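Local coordinates for protein transcriptional regulator KdgR (Pseudomonas aeruginosa, PDB 5Y6I) that probably binds DNA as a transcription factor of the IclR family and regulates the transcription of target genes, at residues Pro207-Pro215 and Leu227-Ala238; Trp117-Val127 and Thr138-Leu146. All blocks are in the same frame, centred on the assembly; numbering follows the deposited sequence.

Contact 1. Residues Pro207-Pro215 and Leu227-Ala238; sequences PGVEALSAP and LTVVGPASIFQA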
ATOM      1  N   PRO A 207     -11.356 -17.646  30.803  1.00111.55           N
ATOM      2  CA  PRO A 207     -12.290 -16.894  31.648  1.00109.66           C
ATOM      3  C   PRO A 207     -11.543 -16.180  32.754  1.00103.31           C
ATOM      4  O   PRO A 207     -10.540 -16.670  33.274  1.00 93.73           O
ATOM      5  CB  PRO A 207     -13.234 -17.971  32.191  1.00113.96           C
ATOM      6  CG  PRO A 207     -12.856 -19.257  31.457  1.00112.94           C
ATOM      7  CD  PRO A 207     -11.458 -19.098  31.015  1.00109.77           C
ATOM      8  N   GLY A 208     -12.005 -14.985  33.071  1.00105.10           N
ATOM      9  CA  GLY A 208     -11.245 -14.144  33.962  1.00 97.37           C
ATOM     10  C   GLY A 208     -10.216 -13.262  33.292  1.00 89.05           C
ATOM     11  O   GLY A 208      -9.592 -12.452  33.980  1.00 86.64           O
ATOM     12  N   VAL A 209      -9.992 -13.378  31.983  1.00 90.03           N
ATOM     13  CA  VAL A 209      -9.161 -12.395  31.287  1.00 92.62           C
ATOM     14  C   VAL A 209     -10.016 -11.722  30.230  1.00 88.78           C
ATOM     15  O   VAL A 209     -10.683 -12.391  29.430  1.00 90.81           O
ATOM     16  CB  VAL A 209      -7.861 -12.986  30.693  1.00 92.57           C
ATOM     17  CG1 VAL A 209      -7.145 -13.832  31.683  1.00 93.14           C
ATOM     18  CG2 VAL A 209      -8.050 -13.710  29.434  1.00 91.66           C
ATOM     19  N   GLU A 210     -10.047 -10.399  30.275  1.00 89.53           N
ATOM     20  CA  GLU A 210     -10.840  -9.599  29.359  1.00 94.88           C
ATOM     21  C   GLU A 210      -9.919  -8.902  28.366  1.00100.13           C
ATOM     22  O   GLU A 210      -8.890  -8.334  28.754  1.00102.90           O
ATOM     23  CB  GLU A 210     -11.693  -8.590  30.129  1.00 97.61           C
ATOM     24  CG  GLU A 210     -13.003  -9.158  30.674  1.00112.81           C
ATOM     25  CD  GLU A 210     -12.808 -10.284  31.667  1.00130.45           C
ATOM     26  OE1 GLU A 210     -11.696 -10.394  32.221  1.00134.95           O
ATOM     27  OE2 GLU A 210     -13.767 -11.061  31.905  1.00138.69           O
ATOM     28  N   ALA A 211     -10.280  -8.960  27.089  1.00 96.80           N
ATOM     29  CA  ALA A 211      -9.502  -8.334  26.035  1.00 85.85           C
ATOM     30  C   ALA A 211     -10.344  -7.297  25.307  1.00 89.88           C
ATOM     31  O   ALA A 211     -11.564  -7.217  25.460  1.00 96.75           O
ATOM     32  CB  ALA A 211      -8.961  -9.373  25.043  1.00 78.84           C
ATOM     33  N   LEU A 212      -9.655  -6.484  24.519  1.00 85.83           N
ATOM     34  CA  LEU A 212     -10.276  -5.452  23.709  1.00 78.01           C
ATOM     35  C   LEU A 212      -9.410  -5.316  22.473  1.00 76.69           C
ATOM     36  O   LEU A 212      -8.182  -5.360  22.577  1.00 73.61           O
ATOM     37  CB  LEU A 212     -10.366  -4.131  24.465  1.00 77.34           C
ATOM     38  CG  LEU A 212     -11.307  -3.055  23.940  1.00 82.53           C
ATOM     39  CD1 LEU A 212     -12.736  -3.411  24.314  1.00 93.36           C
ATOM     40  CD2 LEU A 212     -10.921  -1.686  24.492  1.00 77.39           C
ATOM     41  N   SER A 213     -10.049  -5.178  21.310  1.00 78.83           N
ATOM     42  CA  SER A 213      -9.357  -5.285  20.035  1.00 72.23           C
ATOM     43  C   SER A 213      -9.928  -4.315  19.018  1.00 73.60           C
ATOM     44  O   SER A 213     -11.151  -4.192  18.885  1.00 72.76           O
ATOM     45  CB  SER A 213      -9.474  -6.692  19.466  1.00 72.94           C
ATOM     46  OG  SER A 213      -9.006  -7.639  20.393  1.00 81.61           O
ATOM     47  N   ALA A 214      -9.031  -3.686  18.257  1.00 70.61           N
ATOM     48  CA  ALA A 214      -9.364  -2.798  17.160  1.00 68.46           C
ATOM     49  C   ALA A 214      -8.403  -3.047  16.009  1.00 65.59           C
ATOM     50  O   ALA A 214      -7.262  -3.478  16.227  1.00 60.50           O
ATOM     51  CB  ALA A 214      -9.286  -1.323  17.571  1.00 77.18           C
ATOM     52  N   PRO A 215      -8.838  -2.796  14.781  1.00 61.30           N
ATOM     53  CA  PRO A 215      -7.986  -3.043  13.618  1.00 60.51           C
ATOM     54  C   PRO A 215      -7.187  -1.821  13.183  1.00 62.14           C
ATOM     55  O   PRO A 215      -7.590  -0.669  13.387  1.00 60.50           O
ATOM     56  CB  PRO A 215      -8.998  -3.420  12.529  1.00 72.31           C
ATOM     57  CG  PRO A 215     -10.225  -2.605  12.897  1.00 73.81           C
ATOM     58  CD  PRO A 215     -10.250  -2.594  14.415  1.00 67.19           C
ATOM     59  N   LEU A 227      -4.713  -4.408  17.104  1.00 71.75           N
ATOM     60  CA  LEU A 227      -4.099  -3.953  18.339  1.00 68.99           C
ATOM     61  C   LEU A 227      -5.105  -4.177  19.457  1.00 74.93           C
ATOM     62  O   LEU A 227      -6.309  -3.979  19.268  1.00 74.00           O
ATOM     63  CB  LEU A 227      -3.689  -2.477  18.247  1.00 64.11           C
ATOM     64  CG  LEU A 227      -2.531  -2.047  19.151  1.00 67.09           C
ATOM     65  CD1 LEU A 227      -1.886  -0.785  18.581  1.00 66.65           C
ATOM     66  CD2 LEU A 227      -2.968  -1.818  20.593  1.00 62.20           C
ATOM     67  N   THR A 228      -4.607  -4.575  20.621  1.00 75.58           N
ATOM     68  CA  THR A 228      -5.429  -5.310  21.566  1.00 80.97           C
ATOM     69  C   THR A 228      -4.949  -5.081  22.988  1.00 75.31           C
ATOM     70  O   THR A 228      -3.748  -5.184  23.258  1.00 67.14           O
ATOM     71  CB  THR A 228      -5.339  -6.787  21.243  1.00 92.09           C
ATOM     72  OG1 THR A 228      -3.989  -7.025  20.859  1.00103.74           O
ATOM     73  CG2 THR A 228      -6.193  -7.159  20.092  1.00 89.55           C
ATOM     74  N   VAL A 229      -5.891  -4.821  23.894  1.00 71.56           N
ATOM     75  CA  VAL A 229      -5.607  -4.611  25.307  1.00 73.47           C
ATOM     76  C   VAL A 229      -6.177  -5.785  26.092  1.00 81.98           C
ATOM     77  O   VAL A 229      -7.231  -6.333  25.749  1.00 83.47           O
ATOM     78  CB  VAL A 229      -6.207  -3.278  25.795  1.00 71.58           C
ATOM     79  CG1 VAL A 229      -6.030  -3.115  27.315  1.00 69.14           C
ATOM     80  CG2 VAL A 229      -5.581  -2.104  25.037  1.00 69.99           C
ATOM     81  N   VAL A 230      -5.490  -6.176  27.164  1.00 80.12           N
ATOM     82  CA  VAL A 230      -5.860  -7.415  27.827  1.00 83.50           C
ATOM     83  C   VAL A 230      -5.473  -7.351  29.300  1.00 95.04           C
ATOM     84  O   VAL A 230      -4.512  -6.674  29.680  1.00100.46           O
ATOM     85  CB  VAL A 230      -5.220  -8.606  27.069  1.00 75.89           C
ATOM     86  CG1 VAL A 230      -3.717  -8.483  27.072  1.00 72.20           C
ATOM     87  CG2 VAL A 230      -5.690  -9.946  27.617  1.00 75.72           C
ATOM     88  N   GLY A 231      -6.260  -8.046  30.138  1.00 93.61           N
ATOM     89  CA  GLY A 231      -6.129  -7.986  31.574  1.00 88.39           C
ATOM     90  C   GLY A 231      -7.323  -8.583  32.296  1.00 89.12           C
ATOM     91  O   GLY A 231      -8.461  -8.483  31.849  1.00 88.59           O
ATOM     92  N   PRO A 232      -7.083  -9.200  33.454  1.00 87.87           N
ATOM     93  CA  PRO A 232      -8.181  -9.845  34.192  1.00 96.64           C
ATOM     94  C   PRO A 232      -9.267  -8.868  34.640  1.00104.82           C
ATOM     95  O   PRO A 232      -9.043  -7.664  34.777  1.00115.43           O
ATOM     96  CB  PRO A 232      -7.471 -10.473  35.406  1.00 99.14           C
ATOM     97  CG  PRO A 232      -6.049 -10.609  34.999  1.00 93.90           C
ATOM     98  CD  PRO A 232      -5.788  -9.400  34.123  1.00 87.82           C
ATOM     99  N   ALA A 233     -10.449  -9.440  34.936  1.00104.39           N
ATOM    100  CA  ALA A 233     -11.692  -8.676  35.095  1.00113.60           C
ATOM    101  C   ALA A 233     -11.612  -7.624  36.196  1.00121.53           C
ATOM    102  O   ALA A 233     -12.196  -6.540  36.055  1.00126.16           O
ATOM    103  CB  ALA A 233     -12.859  -9.629  35.381  1.00121.09           C
ATOM    104  N   SER A 234     -10.938  -7.948  37.305  1.00124.55           N
ATOM    105  CA  SER A 234     -10.719  -7.061  38.444  1.00128.49           C
ATOM    106  C   SER A 234     -10.253  -5.666  38.041  1.00128.36           C
ATOM    107  O   SER A 234     -11.028  -4.709  38.147  1.00134.43           O
ATOM    108  CB  SER A 234      -9.750  -7.716  39.444  1.00136.85           C
ATOM    109  OG  SER A 234      -8.627  -8.347  38.846  1.00141.51           O
ATOM    110  N   ILE A 235      -9.013  -5.521  37.573  1.00121.67           N
ATOM    111  CA  ILE A 235      -8.538  -4.169  37.287  1.00118.97           C
ATOM    112  C   ILE A 235      -9.144  -3.636  35.994  1.00118.14           C
ATOM    113  O   ILE A 235      -9.547  -2.471  35.930  1.00118.94           O
ATOM    114  CB  ILE A 235      -6.998  -4.106  37.254  1.00116.64           C
ATOM    115  CG1 ILE A 235      -6.522  -2.648  37.319  1.00116.00           C
ATOM    116  CG2 ILE A 235      -6.427  -4.796  36.010  1.00107.80           C
ATOM    117  CD1 ILE A 235      -6.669  -2.001  38.687  1.00113.46           C
ATOM    118  N   PHE A 236      -9.238  -4.472  34.955  1.00118.73           N
ATOM    119  CA  PHE A 236      -9.570  -4.029  33.604  1.00113.66           C
ATOM    120  C   PHE A 236     -11.013  -4.384  33.270  1.00118.07           C
ATOM    121  O   PHE A 236     -11.366  -5.567  33.182  1.00117.64           O
ATOM    122  CB  PHE A 236      -8.625  -4.645  32.570  1.00109.08           C
ATOM    123  CG  PHE A 236      -8.892  -4.191  31.143  1.00107.44           C
ATOM    124  CD1 PHE A 236      -8.661  -5.049  30.077  1.00104.34           C
ATOM    125  CD2 PHE A 236      -9.367  -2.913  30.869  1.00106.40           C
ATOM    126  CE1 PHE A 236      -8.909  -4.652  28.766  1.00100.80           C
ATOM    127  CE2 PHE A 236      -9.613  -2.515  29.562  1.00103.65           C
ATOM    128  CZ  PHE A 236      -9.384  -3.386  28.511  1.00 99.20           C
ATOM    129  N   GLN A 237     -11.833  -3.356  33.060  1.00120.08           N
ATOM    130  CA  GLN A 237     -13.183  -3.507  32.535  1.00118.34           C
ATOM    131  C   GLN A 237     -13.099  -3.345  31.024  1.00113.56           C
ATOM    132  O   GLN A 237     -12.829  -2.247  30.531  1.00111.76           O
ATOM    133  CB  GLN A 237     -14.121  -2.471  33.149  1.00121.86           C
ATOM    134  CG  GLN A 237     -15.481  -3.012  33.552  1.00126.91           C
ATOM    135  CD  GLN A 237     -15.394  -3.929  34.748  1.00133.40           C
ATOM    136  OE1 GLN A 237     -15.144  -3.482  35.872  1.00137.78           O
ATOM    137  NE2 GLN A 237     -15.605  -5.219  34.523  1.00134.18           N
ATOM    138  N   ALA A 238     -13.308  -4.438  30.292  1.00116.82           N
ATOM    139  CA  ALA A 238     -13.205  -4.415  28.831  1.00118.32           C
ATOM    140  C   ALA A 238     -14.565  -4.085  28.220  1.00123.85           C
ATOM    141  O   ALA A 238     -15.227  -4.915  27.597  1.00128.03           O
ATOM    142  CB  ALA A 238     -12.671  -5.740  28.309  1.00116.70           C
TER

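Contact 2. Residues Trp117-Val127 and Thr138-Leu146; sequences WGNRGATVVQV and TQVGSVLPL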
ATOM      1  N   TRP A 117      -1.858 -11.100  10.413  1.00 72.40           N
ATOM      2  CA  TRP A 117      -2.498 -12.299   9.876  1.00 71.35           C
ATOM      3  C   TRP A 117      -1.464 -13.159   9.154  1.00 70.03           C
ATOM      4  O   TRP A 117      -0.856 -12.722   8.170  1.00 71.72           O
ATOM      5  CB  TRP A 117      -3.651 -11.919   8.947  1.00 58.98           C
ATOM      6  CG  TRP A 117      -4.411 -13.067   8.391  1.00 67.21           C
ATOM      7  CD1 TRP A 117      -4.297 -13.616   7.132  1.00 68.71           C
ATOM      8  CD2 TRP A 117      -5.375 -13.865   9.085  1.00 69.89           C
ATOM      9  NE1 TRP A 117      -5.169 -14.667   6.992  1.00 74.13           N
ATOM     10  CE2 TRP A 117      -5.840 -14.847   8.175  1.00 76.76           C
ATOM     11  CE3 TRP A 117      -5.920 -13.824  10.366  1.00 60.04           C
ATOM     12  CZ2 TRP A 117      -6.812 -15.785   8.520  1.00 76.91           C
ATOM     13  CZ3 TRP A 117      -6.889 -14.760  10.708  1.00 65.85           C
ATOM     14  CH2 TRP A 117      -7.317 -15.730   9.792  1.00 78.08           C
ATOM     15  N   GLY A 118      -1.253 -14.375   9.659  1.00 61.39           N
ATOM     16  CA  GLY A 118      -0.281 -15.283   9.104  1.00 60.64           C
ATOM     17  C   GLY A 118      -0.948 -16.560   8.635  1.00 64.13           C
ATOM     18  O   GLY A 118      -2.156 -16.744   8.763  1.00 67.51           O
ATOM     19  N   ASN A 119      -0.154 -17.476   8.112  1.00 64.87           N
ATOM     20  CA  ASN A 119      -0.695 -18.733   7.632  1.00 69.03           C
ATOM     21  C   ASN A 119      -1.561 -19.506   8.626  1.00 79.39           C
ATOM     22  O   ASN A 119      -2.242 -20.435   8.236  1.00 80.53           O
ATOM     23  CB  ASN A 119       0.411 -19.628   7.133  1.00 70.86           C
ATOM     24  CG  ASN A 119       1.401 -19.941   8.195  1.00 74.54           C
ATOM     25  OD1 ASN A 119       1.325 -19.406   9.282  1.00 74.95           O
ATOM     26  ND2 ASN A 119       2.337 -20.807   7.890  1.00 68.63           N
ATOM     27  N   ARG A 120      -1.535 -19.152   9.899  1.00 75.69           N
ATOM     28  CA  ARG A 120      -2.373 -19.842  10.862  1.00 76.28           C
ATOM     29  C   ARG A 120      -3.314 -18.929  11.563  1.00 82.06           C
ATOM     30  O   ARG A 120      -3.887 -19.314  12.555  1.00 87.67           O
ATOM     31  CB  ARG A 120      -1.558 -20.559  11.917  1.00 85.78           C
ATOM     32  CG  ARG A 120      -0.538 -21.532  11.378  1.00101.59           C
ATOM     33  CD  ARG A 120      -1.167 -22.809  10.864  1.00118.53           C
ATOM     34  NE  ARG A 120      -0.227 -23.559  10.037  1.00135.83           N
ATOM     35  CZ  ARG A 120      -0.464 -23.938   8.786  1.00147.10           C
ATOM     36  NH1 ARG A 120      -1.618 -23.640   8.212  1.00148.79           N
ATOM     37  NH2 ARG A 120       0.453 -24.609   8.106  1.00147.19           N
ATOM     38  N   GLY A 121      -3.480 -17.716  11.072  1.00 77.22           N
ATOM     39  CA  GLY A 121      -4.391 -16.794  11.701  1.00 69.73           C
ATOM     40  C   GLY A 121      -3.700 -15.758  12.537  1.00 71.45           C
ATOM     41  O   GLY A 121      -2.552 -15.460  12.337  1.00 75.37           O
ATOM     42  N   ALA A 122      -4.415 -15.225  13.500  1.00 69.87           N
ATOM     43  CA  ALA A 122      -3.875 -14.198  14.351  1.00 62.88           C
ATOM     44  C   ALA A 122      -2.597 -14.661  14.970  1.00 67.55           C
ATOM     45  O   ALA A 122      -2.532 -15.685  15.596  1.00 74.04           O
ATOM     46  CB  ALA A 122      -4.863 -13.822  15.413  1.00 60.09           C
ATOM     47  N   THR A 123      -1.562 -13.885  14.762  1.00 66.04           N
ATOM     48  CA  THR A 123      -0.246 -14.216  15.278  1.00 71.18           C
ATOM     49  C   THR A 123       0.295 -12.992  16.004  1.00 68.80           C
ATOM     50  O   THR A 123       0.418 -11.917  15.402  1.00 70.33           O
ATOM     51  CB  THR A 123       0.682 -14.633  14.140  1.00 73.99           C
ATOM     52  OG1 THR A 123       0.054 -15.662  13.377  1.00 79.56           O
ATOM     53  CG2 THR A 123       1.975 -15.155  14.675  1.00 78.78           C
ATOM     54  N   VAL A 124       0.590 -13.147  17.294  1.00 67.09           N
ATOM     55  CA  VAL A 124       1.082 -12.038  18.105  1.00 67.94           C
ATOM     56  C   VAL A 124       2.562 -11.831  17.802  1.00 69.91           C
ATOM     57  O   VAL A 124       3.376 -12.742  17.985  1.00 75.63           O
ATOM     58  CB  VAL A 124       0.846 -12.301  19.597  1.00 72.82           C
ATOM     59  CG1 VAL A 124       1.486 -11.199  20.461  1.00 70.82           C
ATOM     60  CG2 VAL A 124      -0.661 -12.454  19.876  1.00 68.04           C
ATOM     61  N   VAL A 125       2.911 -10.635  17.327  1.00 63.91           N
ATOM     62  CA  VAL A 125       4.267 -10.350  16.872  1.00 68.94           C
ATOM     63  C   VAL A 125       4.963  -9.298  17.715  1.00 76.50           C
ATOM     64  O   VAL A 125       6.133  -8.989  17.453  1.00 82.54           O
ATOM     65  CB  VAL A 125       4.286  -9.926  15.388  1.00 64.34           C
ATOM     66  CG1 VAL A 125       3.886 -11.108  14.500  1.00 61.61           C
ATOM     67  CG2 VAL A 125       3.399  -8.714  15.169  1.00 58.93           C
ATOM     68  N   GLN A 126       4.294  -8.742  18.722  1.00 76.83           N
ATOM     69  CA  GLN A 126       4.869  -7.633  19.471  1.00 75.69           C
ATOM     70  C   GLN A 126       3.982  -7.329  20.679  1.00 71.35           C
ATOM     71  O   GLN A 126       2.754  -7.289  20.545  1.00 65.29           O
ATOM     72  CB  GLN A 126       5.021  -6.427  18.532  1.00 76.61           C
ATOM     73  CG  GLN A 126       4.821  -5.071  19.103  1.00 89.35           C
ATOM     74  CD  GLN A 126       5.263  -3.972  18.127  1.00102.81           C
ATOM     75  OE1 GLN A 126       5.416  -4.207  16.931  1.00116.20           O
ATOM     76  NE2 GLN A 126       5.473  -2.774  18.645  1.00101.85           N
ATOM     77  N   VAL A 127       4.600  -7.124  21.854  1.00 70.73           N
ATOM     78  CA  VAL A 127       3.878  -7.102  23.129  1.00 67.58           C
ATOM     79  C   VAL A 127       4.465  -6.061  24.068  1.00 70.73           C
ATOM     80  O   VAL A 127       5.670  -6.071  24.342  1.00 73.41           O
ATOM     81  CB  VAL A 127       3.921  -8.475  23.829  1.00 69.51           C
ATOM     82  CG1 VAL A 127       3.513  -8.347  25.303  1.00 69.70           C
ATOM     83  CG2 VAL A 127       3.060  -9.441  23.122  1.00 62.61           C
ATOM     84  N   THR A 138      -0.028 -11.981  26.738  1.00 90.12           N
ATOM     85  CA  THR A 138       0.267 -12.867  25.633  1.00 94.58           C
ATOM     86  C   THR A 138       1.778 -12.840  25.441  1.00 93.27           C
ATOM     87  O   THR A 138       2.486 -12.046  26.064  1.00100.25           O
ATOM     88  CB  THR A 138      -0.489 -12.436  24.379  1.00 96.23           C
ATOM     89  OG1 THR A 138      -1.822 -12.065  24.748  1.00100.48           O
ATOM     90  CG2 THR A 138      -0.566 -13.570  23.382  1.00 95.74           C
ATOM     91  N   GLN A 139       2.294 -13.726  24.610  1.00 86.04           N
ATOM     92  CA  GLN A 139       3.699 -13.618  24.273  1.00 80.95           C
ATOM     93  C   GLN A 139       3.875 -13.572  22.763  1.00 74.31           C
ATOM     94  O   GLN A 139       3.067 -14.097  21.998  1.00 74.85           O
ATOM     95  CB  GLN A 139       4.507 -14.746  24.912  1.00 84.87           C
ATOM     96  CG  GLN A 139       4.335 -16.094  24.313  1.00 95.53           C
ATOM     97  CD  GLN A 139       4.902 -17.155  25.222  1.00107.38           C
ATOM     98  OE1 GLN A 139       4.283 -17.528  26.221  1.00108.05           O
ATOM     99  NE2 GLN A 139       6.104 -17.625  24.906  1.00113.98           N
ATOM    100  N   VAL A 140       4.920 -12.871  22.346  1.00 74.08           N
ATOM    101  CA  VAL A 140       5.257 -12.787  20.939  1.00 69.62           C
ATOM    102  C   VAL A 140       5.390 -14.196  20.407  1.00 72.89           C
ATOM    103  O   VAL A 140       6.004 -15.054  21.048  1.00 77.15           O
ATOM    104  CB  VAL A 140       6.551 -11.972  20.771  1.00 69.47           C
ATOM    105  CG1 VAL A 140       7.026 -11.976  19.333  1.00 71.78           C
ATOM    106  CG2 VAL A 140       6.327 -10.545  21.256  1.00 65.06           C
ATOM    107  N   GLY A 141       4.769 -14.457  19.255  1.00 67.57           N
ATOM    108  CA  GLY A 141       4.736 -15.791  18.700  1.00 69.04           C
ATOM    109  C   GLY A 141       3.497 -16.590  19.044  1.00 75.52           C
ATOM    110  O   GLY A 141       3.326 -17.694  18.514  1.00 89.70           O
ATOM    111  N   SER A 142       2.631 -16.082  19.912  1.00 70.50           N
ATOM    112  CA  SER A 142       1.396 -16.788  20.204  1.00 69.46           C
ATOM    113  C   SER A 142       0.451 -16.642  19.029  1.00 75.61           C
ATOM    114  O   SER A 142       0.363 -15.574  18.421  1.00 65.55           O
ATOM    115  CB  SER A 142       0.746 -16.243  21.476  1.00 63.09           C
ATOM    116  OG  SER A 142       1.355 -16.794  22.647  1.00 71.13           O
ATOM    117  N   VAL A 143      -0.217 -17.737  18.682  1.00 80.55           N
ATOM    118  CA  VAL A 143      -1.295 -17.749  17.695  1.00 80.78           C
ATOM    119  C   VAL A 143      -2.606 -17.882  18.461  1.00 80.90           C
ATOM    120  O   VAL A 143      -2.776 -18.825  19.235  1.00 77.04           O
ATOM    121  CB  VAL A 143      -1.143 -18.901  16.684  1.00 75.52           C
ATOM    122  CG1 VAL A 143      -2.260 -18.846  15.658  1.00 71.04           C
ATOM    123  CG2 VAL A 143       0.222 -18.849  16.006  1.00 71.66           C
ATOM    124  N   LEU A 144      -3.542 -16.935  18.246  1.00 83.52           N
ATOM    125  CA  LEU A 144      -4.806 -16.925  18.975  1.00 81.12           C
ATOM    126  C   LEU A 144      -5.914 -17.570  18.137  1.00 81.81           C
ATOM    127  O   LEU A 144      -5.784 -17.709  16.916  1.00 70.73           O
ATOM    128  CB  LEU A 144      -5.170 -15.482  19.351  1.00 81.24           C
ATOM    129  CG  LEU A 144      -4.042 -14.577  19.869  1.00 82.13           C
ATOM    130  CD1 LEU A 144      -4.504 -13.154  20.077  1.00 77.74           C
ATOM    131  CD2 LEU A 144      -3.480 -15.139  21.171  1.00 87.61           C
ATOM    132  N   PRO A 145      -7.026 -17.984  18.747  1.00 82.46           N
ATOM    133  CA  PRO A 145      -8.073 -18.649  17.962  1.00 86.80           C
ATOM    134  C   PRO A 145      -8.848 -17.653  17.121  1.00 84.05           C
ATOM    135  O   PRO A 145      -8.929 -16.466  17.448  1.00 83.29           O
ATOM    136  CB  PRO A 145      -8.969 -19.293  19.026  1.00 86.93           C
ATOM    137  CG  PRO A 145      -8.812 -18.437  20.228  1.00 84.97           C
ATOM    138  CD  PRO A 145      -7.392 -17.886  20.174  1.00 84.30           C
ATOM    139  N   LEU A 146      -9.424 -18.147  16.016  1.00 79.86           N
ATOM    140  CA  LEU A 146     -10.166 -17.240  15.147  1.00 79.45           C
ATOM    141  C   LEU A 146     -11.456 -16.776  15.808  1.00 78.34           C
ATOM    142  O   LEU A 146     -11.779 -15.585  15.773  1.00 75.00           O
ATOM    143  CB  LEU A 146     -10.475 -17.893  13.793  1.00 80.57           C
ATOM    144  CG  LEU A 146     -11.094 -16.942  12.765  1.00 75.81           C
ATOM    145  CD1 LEU A 146     -10.055 -16.169  11.977  1.00 74.20           C
ATOM    146  CD2 LEU A 146     -11.995 -17.663  11.835  1.00 81.75           C
TER

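Contact 1. Residues Pro207-Pro215 and Leu227-Ala238
The carbonyl oxygen Glu210 O is met by three groups of the 227-238 segment. Gly231 N donates a hydrogen bond to it at 3.0 Å. The CA-H of Val230 adds a CA-H...O contact, and the edge of the Phe236 ring comes up with CD1 3.5 Å from Glu210 O. The ring gets there because CG of Phe236 lies anti to its backbone N (chi1 -178°), and its CZ also packs on CB of Leu212. Further along the strands, Leu212 and Val229 exchange two backbone bonds, Leu212 N to Val229 O and Val229 N to Leu212 O. Ala214 and Leu227 make another such pair. These are the hydrogen-bonded pairs of an antiparallel hairpin. Ala211 and Val230 form a non-hydrogen-bonded pair, with Ala211 CB 4.2 Å from Val230 CG2.

Past the strand end, the chain from Ala233 to Ala238 curls back. Ala238 CB rests 3.5 Å from Glu210 CB and lies close to Ala211 O. A bend at chi2 (62°) swings the Glu210 carboxylate round to Ala233, where OE1 is 3.5 Å from Ala233 CB. Glu210 OE1 is close to Ala233 N but badly aligned for a hydrogen bond; Ala233 N donates to Gly208 O instead, at 3.3 Å.

The hairpin of strands 209-217 and 223-232 lies in the IclR C-terminal region, inside the five-stranded sheet, between strands 111-118 and 199-202. Ser213 and Thr228 face helix 150-158; Ser213 OG is hydrogen-bonded to Ser150 OG, and Thr228 OG1 to Phe113 O. On the other face, Leu212, Leu227 and Val229 pack against helices 244-258 and 93-108.

Contact 2. Residues Trp117-Val127 and Thr138-Leu146
With chi1 at 174°, Val124 CG1 stands anti to the backbone N and approaches Gln139 O, while CG2, anti to the carbonyl carbon, lies 3.7 Å from Thr138 CG2 and 3.9 Å from Leu144 CD1. Leu146 CG is likewise anti to its backbone N (chi1 -173°), which carries CD1 to the edge of the Trp117 ring, 3.5 Å from CH2. A face of that indole is covered near its rim by Gly121 CA.

The backbones are joined by a single bridge, Thr123 with Val143, flanked by hydrogen bonds. Val124 N donates almost straight to Ser142 O (2.7 Å, 177° at the hydrogen). Leu144 N donates to Ala122 O, at 3.1 Å. Gly141 N, in the type II turn from Gln139 to Ser142, donates to Val124 O. Val143 CG1 touches the carbonyl oxygens of Ala122 and Arg120.

The side chains of Val140 and Val127 lie alongside and point opposite ways, CG2 to CG2 at 3.9 Å. The same methyl of Val140 also touches the backbone of Gln126. Within 117-127, Gly121 O accepts from Gly118 N and, at 2.8 Å, from Thr123 OG1; the two donors come from opposite faces of its plane.

Strand 121-128 is the outermost on its side of the sheet within this chain, and the 138-146 loop runs beside it on the way to helix 150-158. Strand 111-118 supplies Phe113, which packs on Val124, Val127, Thr138 and Leu144, and Leu114, opposite the classic beta bulge at Val125 and Gln126. Trp117 and Leu146 lean on helix 162-171; Trp117 also meets Phe155 and packs on Val131 of the second subunit.

Overall arrangement
Both contacts involve the same five-stranded antiparallel sheet, in the region assigned to the IclR C-terminal family. Contact 1 is mostly buried and joins two interior strands by paired backbone bonds, with helices packed on both faces. Contact 2 lies at the surface. There an outermost strand of the chain is bordered by a loop with no regular strand, through one bridge, a few hydrogen bonds and valine and leucine packing. Strands 223-232 and 111-118 are neighbours, and Phe113 serves both: its carbonyl oxygen is hydrogen-bonded to Thr228 OG1 and its side chain packs on residues of contact 2. The contact centres are 16 Å apart, and contact 2 closes along the chain before contact 1 opens.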